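Local coordinates for protein Na-translocating NADH-quinone reductase subunit C NqrC (Shewanella oneidensis, PDB 4XHF) that binds flavin mononucleotide through an FMN-binding domain and is subunit C (NqrC) of a larger respiratory complex, here as its soluble fragment, at residues A[39-44]-A[84-89]; A[45-48]-A[52-55]; A[101-106]-A[231-236]. All coordinates share one frame; numbering follows the deposited sequence.

Contact 1: A[39-44]-A[84-89]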
loop_
_atom_site.group_PDB
_atom_site.type_symbol
_atom_site.label_atom_id
_atom_site.label_comp_id
_atom_site.label_asym_id
_atom_site.label_seq_id
_atom_site.Cartn_x
_atom_site.Cartn_y
_atom_site.Cartn_z
ATOM N N ASP A 39 -6.463 13.423 7.651
ATOM C CA ASP A 39 -5.173 14.105 7.704
ATOM C C ASP A 39 -4.027 13.101 7.705
ATOM O O ASP A 39 -3.055 13.255 6.967
ATOM C CB ASP A 39 -5.077 14.996 8.944
ATOM C CG ASP A 39 -5.934 16.244 8.843
ATOM O OD1 ASP A 39 -6.342 16.609 7.719
ATOM O OD2 ASP A 39 -6.188 16.870 9.893
ATOM N N GLU A 40 -4.141 12.077 8.546
ATOM C CA GLU A 40 -3.146 11.013 8.596
ATOM C C GLU A 40 -3.055 10.309 7.246
ATOM O O GLU A 40 -1.962 10.028 6.756
ATOM C CB GLU A 40 -3.487 10.008 9.700
ATOM C CG GLU A 40 -3.417 10.593 11.109
ATOM C CD GLU A 40 -3.986 9.669 12.171
ATOM O OE1 GLU A 40 -4.439 8.557 11.823
ATOM O OE2 GLU A 40 -3.979 10.057 13.359
ATOM N N LEU A 41 -4.211 10.039 6.650
ATOM C CA LEU A 41 -4.284 9.413 5.335
ATOM C C LEU A 41 -3.522 10.219 4.287
ATOM O O LEU A 41 -2.695 9.678 3.555
ATOM C CB LEU A 41 -5.745 9.253 4.911
ATOM C CG LEU A 41 -6.011 8.641 3.536
ATOM C CD1 LEU A 41 -5.457 7.232 3.452
ATOM C CD2 LEU A 41 -7.499 8.641 3.239
ATOM N N GLN A 42 -3.805 11.517 4.225
ATOM C CA GLN A 42 -3.155 12.401 3.264
ATOM C C GLN A 42 -1.642 12.399 3.452
ATOM O O GLN A 42 -0.888 12.371 2.480
ATOM C CB GLN A 42 -3.707 13.824 3.391
ATOM C CG GLN A 42 -5.110 13.995 2.818
ATOM C CD GLN A 42 -5.656 15.399 3.001
ATOM O OE1 GLN A 42 -5.483 16.015 4.052
ATOM N NE2 GLN A 42 -6.320 15.914 1.971
ATOM N N ARG A 43 -1.200 12.412 4.705
ATOM C CA ARG A 43 0.227 12.404 5.003
ATOM C C ARG A 43 0.857 11.083 4.572
ATOM O O ARG A 43 1.914 11.076 3.947
ATOM C CB ARG A 43 0.475 12.657 6.493
ATOM C CG ARG A 43 0.185 14.092 6.930
ATOM C CD ARG A 43 0.708 14.383 8.333
ATOM N NE ARG A 43 0.036 13.588 9.361
ATOM C CZ ARG A 43 -1.043 13.973 10.040
ATOM N NH1 ARG A 43 -1.606 15.154 9.814
ATOM N NH2 ARG A 43 -1.565 13.170 10.954
ATOM N N TYR A 44 0.196 9.973 4.893
ATOM C CA TYR A 44 0.685 8.645 4.520
ATOM C C TYR A 44 0.914 8.540 3.016
ATOM O O TYR A 44 1.955 8.061 2.566
ATOM C CB TYR A 44 -0.303 7.554 4.950
ATOM C CG TYR A 44 -0.490 7.391 6.444
ATOM C CD1 TYR A 44 0.534 7.675 7.336
ATOM C CD2 TYR A 44 -1.699 6.942 6.959
ATOM C CE1 TYR A 44 0.357 7.519 8.701
ATOM C CE2 TYR A 44 -1.885 6.784 8.318
ATOM C CZ TYR A 44 -0.856 7.074 9.185
ATOM O OH TYR A 44 -1.044 6.916 10.539
ATOM N N ASN A 84 -17.820 10.419 -1.085
ATOM C CA ASN A 84 -16.710 10.815 -0.220
ATOM C C ASN A 84 -15.635 9.737 -0.169
ATOM O O ASN A 84 -15.545 8.979 0.798
ATOM C CB ASN A 84 -17.211 11.120 1.194
ATOM C CG ASN A 84 -18.048 12.382 1.256
ATOM O OD1 ASN A 84 -17.522 13.494 1.190
ATOM N ND2 ASN A 84 -19.358 12.217 1.394
ATOM N N VAL A 85 -14.817 9.688 -1.216
ATOM C CA VAL A 85 -13.799 8.655 -1.367
ATOM C C VAL A 85 -12.812 8.655 -0.197
ATOM O O VAL A 85 -12.385 7.595 0.254
ATOM C CB VAL A 85 -13.035 8.832 -2.707
ATOM C CG1 VAL A 85 -11.874 7.849 -2.824
ATOM C CG2 VAL A 85 -13.983 8.651 -3.883
ATOM N N LEU A 86 -12.462 9.836 0.300
ATOM C CA LEU A 86 -11.468 9.938 1.366
ATOM C C LEU A 86 -11.992 9.390 2.693
ATOM O O LEU A 86 -11.210 8.973 3.548
ATOM C CB LEU A 86 -11.020 11.390 1.549
ATOM C CG LEU A 86 -9.982 11.932 0.562
ATOM C CD1 LEU A 86 -9.678 13.387 0.876
ATOM C CD2 LEU A 86 -8.698 11.117 0.589
ATOM N N ASP A 87 -13.312 9.394 2.861
ATOM C CA ASP A 87 -13.932 8.893 4.084
ATOM C C ASP A 87 -14.363 7.435 3.944
ATOM O O ASP A 87 -14.940 6.859 4.868
ATOM C CB ASP A 87 -15.138 9.756 4.462
ATOM C CG ASP A 87 -14.736 11.138 4.940
ATOM O OD1 ASP A 87 -13.657 11.268 5.557
ATOM O OD2 ASP A 87 -15.499 12.097 4.703
ATOM N N PHE A 88 -14.073 6.840 2.792
ATOM C CA PHE A 88 -14.418 5.445 2.542
ATOM C C PHE A 88 -13.769 4.529 3.579
ATOM O O PHE A 88 -12.557 4.578 3.787
ATOM C CB PHE A 88 -13.994 5.041 1.128
ATOM C CG PHE A 88 -14.406 3.649 0.742
ATOM C CD1 PHE A 88 -15.711 3.374 0.371
ATOM C CD2 PHE A 88 -13.485 2.616 0.740
ATOM C CE1 PHE A 88 -16.090 2.094 0.013
ATOM C CE2 PHE A 88 -13.859 1.336 0.381
ATOM C CZ PHE A 88 -15.161 1.076 0.018
ATOM N N ASP A 89 -14.587 3.710 4.237
ATOM C CA ASP A 89 -14.109 2.782 5.261
ATOM C C ASP A 89 -13.793 1.419 4.652
ATOM O O ASP A 89 -14.696 0.631 4.373
ATOM C CB ASP A 89 -15.150 2.631 6.374
ATOM C CG ASP A 89 -14.593 1.949 7.612
ATOM O OD1 ASP A 89 -13.583 1.223 7.501
ATOM O OD2 ASP A 89 -15.169 2.142 8.703
#
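Leu41 and Leu86 form a small, buried apolar contact between helix 29-48 and the irregular loop that runs from strand 79-80 to helix 90-95. Only about 132 Å² is buried, and the contact rests on one methyl of each leucine: Leu41 CD2 lies 3.8 Å from Leu86 CD2, with the two side chains crossing at a slant. The same Leu41 methyl also approaches the loop backbone, with CD2 3.7 Å from Leu86 O. With CG of Leu41 anti to its own N (chi1 179°), the isobutyl group extends from the helix to span the gap between backbones, whose nearest CA atoms, those of Leu41 and Leu86, are 8.2 Å apart. Gln42 adds a looser touch through the end of its amide, NE2 being 4.3 Å from Leu86 CD1, and the Gln42 side chain also touches Phe59 and Phe63 of helix 58-66. Leucine suits both central positions because its branched apolar tip packs closely against neighbouring side chains without needing a polar partner. Both leucines also touch Phe120 of strand 113-123, and a salt bridge from Asp87 OD1 to Arg38 NE ties the loop to the preceding turn of the helix. The arrangement is that of a helix packed on one side of an antiparallel sheet, as in alpha+beta folds, where helix and loop meet over the sheet and share Phe120.

Contact 2: A[45-48]-A[52-55]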
loop_
_atom_site.group_PDB
_atom_site.type_symbol
_atom_site.label_atom_id
_atom_site.label_comp_id
_atom_site.label_asym_id
_atom_site.label_seq_id
_atom_site.Cartn_x
_atom_site.Cartn_y
_atom_site.Cartn_z
ATOM N N VAL A 45 -0.069 8.995 2.247
ATOM C CA VAL A 45 -0.033 8.885 0.793
ATOM C C VAL A 45 1.107 9.712 0.216
ATOM O O VAL A 45 1.851 9.238 -0.639
ATOM C CB VAL A 45 -1.382 9.326 0.172
ATOM C CG1 VAL A 45 -1.288 9.453 -1.347
ATOM C CG2 VAL A 45 -2.473 8.339 0.546
ATOM N N LEU A 46 1.251 10.944 0.692
ATOM C CA LEU A 46 2.309 11.820 0.202
ATOM C C LEU A 46 3.680 11.284 0.601
ATOM O O LEU A 46 4.627 11.342 -0.181
ATOM C CB LEU A 46 2.126 13.244 0.732
ATOM C CG LEU A 46 0.905 14.011 0.218
ATOM C CD1 LEU A 46 0.794 15.345 0.938
ATOM C CD2 LEU A 46 0.963 14.221 -1.292
ATOM N N MET A 47 3.778 10.752 1.815
ATOM C CA MET A 47 5.031 10.186 2.297
ATOM C C MET A 47 5.443 8.989 1.449
ATOM O O MET A 47 6.617 8.824 1.116
ATOM C CB MET A 47 4.907 9.774 3.764
ATOM C CG MET A 47 5.013 10.942 4.737
ATOM S SD MET A 47 4.804 10.515 6.479
ATOM C CE MET A 47 4.728 8.723 6.438
ATOM N N ALA A 48 4.471 8.157 1.098
ATOM C CA ALA A 48 4.734 6.989 0.269
ATOM C C ALA A 48 5.147 7.405 -1.140
ATOM O O ALA A 48 6.032 6.800 -1.741
ATOM C CB ALA A 48 3.512 6.094 0.220
ATOM N N ASN A 52 6.947 16.195 -0.998
ATOM C CA ASN A 52 7.182 17.043 0.166
ATOM C C ASN A 52 5.858 17.498 0.779
ATOM O O ASN A 52 4.988 18.013 0.078
ATOM C CB ASN A 52 8.037 18.255 -0.215
ATOM C CG ASN A 52 8.571 18.998 0.996
ATOM O OD1 ASN A 52 7.867 19.799 1.609
ATOM N ND2 ASN A 52 9.827 18.738 1.342
ATOM N N LEU A 53 5.706 17.293 2.085
ATOM C CA LEU A 53 4.463 17.624 2.782
ATOM C C LEU A 53 4.329 19.119 3.054
ATOM O O LEU A 53 3.273 19.586 3.479
ATOM C CB LEU A 53 4.375 16.861 4.105
ATOM C CG LEU A 53 3.726 15.475 4.068
ATOM C CD1 LEU A 53 4.483 14.545 3.145
ATOM C CD2 LEU A 53 3.653 14.888 5.467
ATOM N N GLY A 54 5.403 19.865 2.818
ATOM C CA GLY A 54 5.407 21.289 3.095
ATOM C C GLY A 54 5.391 21.562 4.586
ATOM O O GLY A 54 5.557 20.646 5.390
ATOM N N GLN A 55 5.189 22.825 4.952
ATOM C CA GLN A 55 5.149 23.225 6.353
ATOM C C GLN A 55 3.715 23.480 6.800
ATOM O O GLN A 55 2.864 23.854 5.997
ATOM C CB GLN A 55 6.000 24.478 6.580
ATOM C CG GLN A 55 7.465 24.311 6.205
ATOM C CD GLN A 55 8.135 23.172 6.948
ATOM O OE1 GLN A 55 7.917 22.981 8.146
ATOM N NE2 GLN A 55 8.946 22.400 6.235
#
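Leu53 folds back onto the C-terminal turn of helix 29-48 and lays one methyl, CD1, against both Leu46 and Met47. The tight part is the approach to Leu46, whose CB stands 3.6 Å from Leu53 CD1. The closest touch is thus made by the base of the Leu46 side chain. The second approach is less close, Met47 CG being 4.0 Å from the same Leu53 CD1, so a single methyl spans two successive helix residues. In Leu53 the first torsion departs somewhat from the staggered value (chi1 -89°), and it carries the branched tip to the helix although the bond from CA to CB runs alongside the helix rather than at it. The nearest backbones, at Leu46 and Leu53, are 6.7 Å apart between CA atoms, close enough for one leucine to bridge them.

Away from this apolar patch the contact becomes loose. Met47 is exposed, and its flexible thioether is bent at chi3, which turns CE away from Leu53, while its side chain also touches Val162 of strand 158-165. Asn52, likewise exposed, has its CB bond pointing away from the helix and uses its amide locally: its OD1 accepts from Gly54 N at 2.7 Å, with an N-H...O angle of 143°, and the donor is tilted from the carbonyl plane. Asparagine suits this position because its short amide can reach back to the chain two residues on, and glycine suits the next corner because Gly54 has a positive phi of 70°. Gln55 N donates a hydrogen bond to Glu58 OE1, at the start of helix 58-66. Together these features make a short loop joining helix 29-48 to helix 58-66, with an Asx turn on its solvent side and a hydrophobic residue packed back on the helix that precedes it.

Contact 3: A[101-106]-A[231-236]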
loop_
_atom_site.group_PDB
_atom_site.type_symbol
_atom_site.label_atom_id
_atom_site.label_comp_id
_atom_site.label_asym_id
_atom_site.label_seq_id
_atom_site.Cartn_x
_atom_site.Cartn_y
_atom_site.Cartn_z
ATOM N N SER A 101 -15.752 -10.625 -0.588
ATOM C CA SER A 101 -15.699 -12.027 -0.982
ATOM C C SER A 101 -14.506 -12.710 -0.320
ATOM O O SER A 101 -13.644 -12.047 0.256
ATOM C CB SER A 101 -15.607 -12.162 -2.504
ATOM O OG SER A 101 -14.330 -11.773 -2.979
ATOM N N THR A 102 -14.469 -14.035 -0.408
ATOM C CA THR A 102 -13.372 -14.821 0.141
ATOM C C THR A 102 -12.332 -15.090 -0.943
ATOM O O THR A 102 -12.676 -15.604 -2.009
ATOM C CB THR A 102 -13.877 -16.156 0.710
ATOM O OG1 THR A 102 -14.875 -15.903 1.705
ATOM C CG2 THR A 102 -12.740 -16.955 1.334
ATOM N N PRO A 103 -11.057 -14.744 -0.682
ATOM C CA PRO A 103 -10.039 -14.975 -1.714
ATOM C C PRO A 103 -9.862 -16.455 -2.036
ATOM O O PRO A 103 -10.082 -17.295 -1.165
ATOM C CB PRO A 103 -8.758 -14.405 -1.088
ATOM C CG PRO A 103 -9.205 -13.543 0.033
ATOM C CD PRO A 103 -10.481 -14.130 0.528
ATOM N N LYS A 104 -9.469 -16.767 -3.267
ATOM C CA LYS A 104 -9.172 -18.146 -3.632
ATOM C C LYS A 104 -7.870 -18.581 -2.977
ATOM O O LYS A 104 -7.824 -19.586 -2.277
ATOM C CB LYS A 104 -9.075 -18.309 -5.149
ATOM C CG LYS A 104 -8.887 -19.757 -5.589
ATOM C CD LYS A 104 -7.924 -19.877 -6.757
ATOM C CE LYS A 104 -7.671 -21.331 -7.122
ATOM N NZ LYS A 104 -7.114 -22.110 -5.980
ATOM N N LYS A 105 -6.808 -17.821 -3.224
ATOM C CA LYS A 105 -5.509 -18.067 -2.608
ATOM C C LYS A 105 -5.219 -16.973 -1.588
ATOM O O LYS A 105 -4.653 -15.932 -1.920
ATOM C CB LYS A 105 -4.411 -18.128 -3.673
ATOM C CG LYS A 105 -4.507 -19.352 -4.575
ATOM C CD LYS A 105 -3.691 -19.183 -5.849
ATOM C CE LYS A 105 -3.572 -20.489 -6.623
ATOM N NZ LYS A 105 -2.319 -21.225 -6.292
ATOM N N ASP A 106 -5.627 -17.216 -0.348
ATOM C CA ASP A 106 -5.518 -16.222 0.712
ATOM C C ASP A 106 -4.104 -16.173 1.296
ATOM O O ASP A 106 -3.879 -16.546 2.447
ATOM C CB ASP A 106 -6.539 -16.523 1.812
ATOM C CG ASP A 106 -6.690 -15.383 2.798
ATOM O OD1 ASP A 106 -6.245 -14.259 2.485
ATOM O OD2 ASP A 106 -7.265 -15.609 3.884
ATOM N N MET A 231 2.302 -8.102 0.255
ATOM C CA MET A 231 2.530 -7.507 -1.054
ATOM C C MET A 231 2.316 -8.529 -2.166
ATOM O O MET A 231 1.817 -8.186 -3.235
ATOM C CB MET A 231 3.939 -6.923 -1.137
ATOM C CG MET A 231 4.109 -5.645 -0.338
ATOM S SD MET A 231 5.776 -4.986 -0.464
ATOM C CE MET A 231 5.728 -3.701 0.782
ATOM N N GLU A 232 2.681 -9.782 -1.908
ATOM C CA GLU A 232 2.514 -10.839 -2.898
ATOM C C GLU A 232 1.049 -11.001 -3.291
ATOM O O GLU A 232 0.734 -11.243 -4.457
ATOM C CB GLU A 232 3.055 -12.165 -2.372
ATOM C CG GLU A 232 2.935 -13.298 -3.374
ATOM C CD GLU A 232 3.451 -14.611 -2.834
ATOM O OE1 GLU A 232 3.922 -14.631 -1.680
ATOM O OE2 GLU A 232 3.378 -15.624 -3.561
ATOM N N PHE A 233 0.158 -10.879 -2.312
ATOM C CA PHE A 233 -1.272 -10.996 -2.573
ATOM C C PHE A 233 -1.826 -9.767 -3.274
ATOM O O PHE A 233 -2.542 -9.877 -4.267
ATOM C CB PHE A 233 -2.055 -11.210 -1.278
ATOM C CG PHE A 233 -3.547 -11.200 -1.478
ATOM C CD1 PHE A 233 -4.206 -12.343 -1.899
ATOM C CD2 PHE A 233 -4.284 -10.043 -1.277
ATOM C CE1 PHE A 233 -5.573 -12.337 -2.099
ATOM C CE2 PHE A 233 -5.652 -10.033 -1.478
ATOM C CZ PHE A 233 -6.296 -11.182 -1.889
ATOM N N TRP A 234 -1.502 -8.594 -2.744
ATOM C CA TRP A 234 -2.131 -7.362 -3.200
ATOM C C TRP A 234 -1.581 -6.871 -4.528
ATOM O O TRP A 234 -2.207 -6.048 -5.192
ATOM C CB TRP A 234 -1.992 -6.285 -2.129
ATOM C CG TRP A 234 -3.017 -6.464 -1.063
ATOM C CD1 TRP A 234 -2.817 -6.908 0.210
ATOM C CD2 TRP A 234 -4.424 -6.238 -1.195
ATOM N NE1 TRP A 234 -4.012 -6.960 0.886
ATOM C CE2 TRP A 234 -5.014 -6.554 0.044
ATOM C CE3 TRP A 234 -5.240 -5.795 -2.239
ATOM C CZ2 TRP A 234 -6.384 -6.438 0.267
ATOM C CZ3 TRP A 234 -6.597 -5.678 -2.016
ATOM C CH2 TRP A 234 -7.156 -5.999 -0.773
ATOM N N PHE A 235 -0.420 -7.383 -4.922
ATOM C CA PHE A 235 0.094 -7.150 -6.269
ATOM C C PHE A 235 -0.110 -8.395 -7.132
ATOM O O PHE A 235 0.403 -8.485 -8.250
ATOM C CB PHE A 235 1.568 -6.749 -6.220
ATOM C CG PHE A 235 1.790 -5.370 -5.675
ATOM C CD1 PHE A 235 1.512 -4.253 -6.446
ATOM C CD2 PHE A 235 2.259 -5.190 -4.387
ATOM C CE1 PHE A 235 1.708 -2.984 -5.945
ATOM C CE2 PHE A 235 2.455 -3.924 -3.879
ATOM C CZ PHE A 235 2.180 -2.819 -4.658
ATOM N N GLY A 236 -0.879 -9.345 -6.606
ATOM C CA GLY A 236 -1.181 -10.579 -7.307
ATOM C C GLY A 236 -2.502 -10.502 -8.045
ATOM O O GLY A 236 -3.134 -9.447 -8.095
#
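The Phe233 ring meets loop 101-106 with its edge: Lys105 O lies near the ring plane, 3.6 Å from Phe233 CD1 and 3.7 Å from Phe233 CE1. A carbonyl oxygen is probably favourable there, since the hydrogen-bearing rim of a phenyl ring is slightly positive. Pro103 approaches the same ring obliquely, its CB 3.9 Å from Phe233 CE1. Trp234 CD1 also lies at the edge of the Phe233 ring, in its plane; conversely, Phe233 CD2 sits 3.6 Å above the plane of the Trp234 ring, offset toward its rim. The two neighbouring aromatics therefore probably restrict each other's rotation.

Phe233 reaches the loop because CG is anti to its backbone N (chi1 174°), which extends the ring outward from the last turn of helix 221-234. Proline is a fitting partner, presenting a compact, rigid apolar surface, and the lysine contributes through its backbone alone, while its charged tail leads away from the helix. Glu238 fixes the loop from beyond the helix, accepting hydrogen bonds from Lys104 N through OE1 and from Lys105 N through OE2. The helix closes with Phe235 N bonded to Met231 O and Gly236 N bonded to Phe233 O; Gly236, having no side chain, can fold close to Glu232 O. On the inner side, Trp234 NE1 donates to Tyr137 O of strand 129-139. The whole is the packed C-terminal end of a helix of the FMN-binding domain, held between an irregular loop and the antiparallel sheet.

In the fold
Contacts 1 and 2 use successive parts of helix 29-48, with centres 14 Å apart, and they join directly where Arg43 CG packs 3.8 Å from Leu53 CD2. The short fold-back of contact 2 falls within the longer span of chain that contact 1 brings together. Contact 3 is separate: its centre is 23 Å from that of contact 1 and 29 Å from that of contact 2, and its nearest atoms are about 10 Å from either; contacts 2 and 3 lie on opposite sides of the chain's centre. It is linked to the flavin mononucleotide pocket along helix 221-234, whose first residues, Thr221, Met222 and Thr223, line the pocket, while Phe233 lies about three turns later.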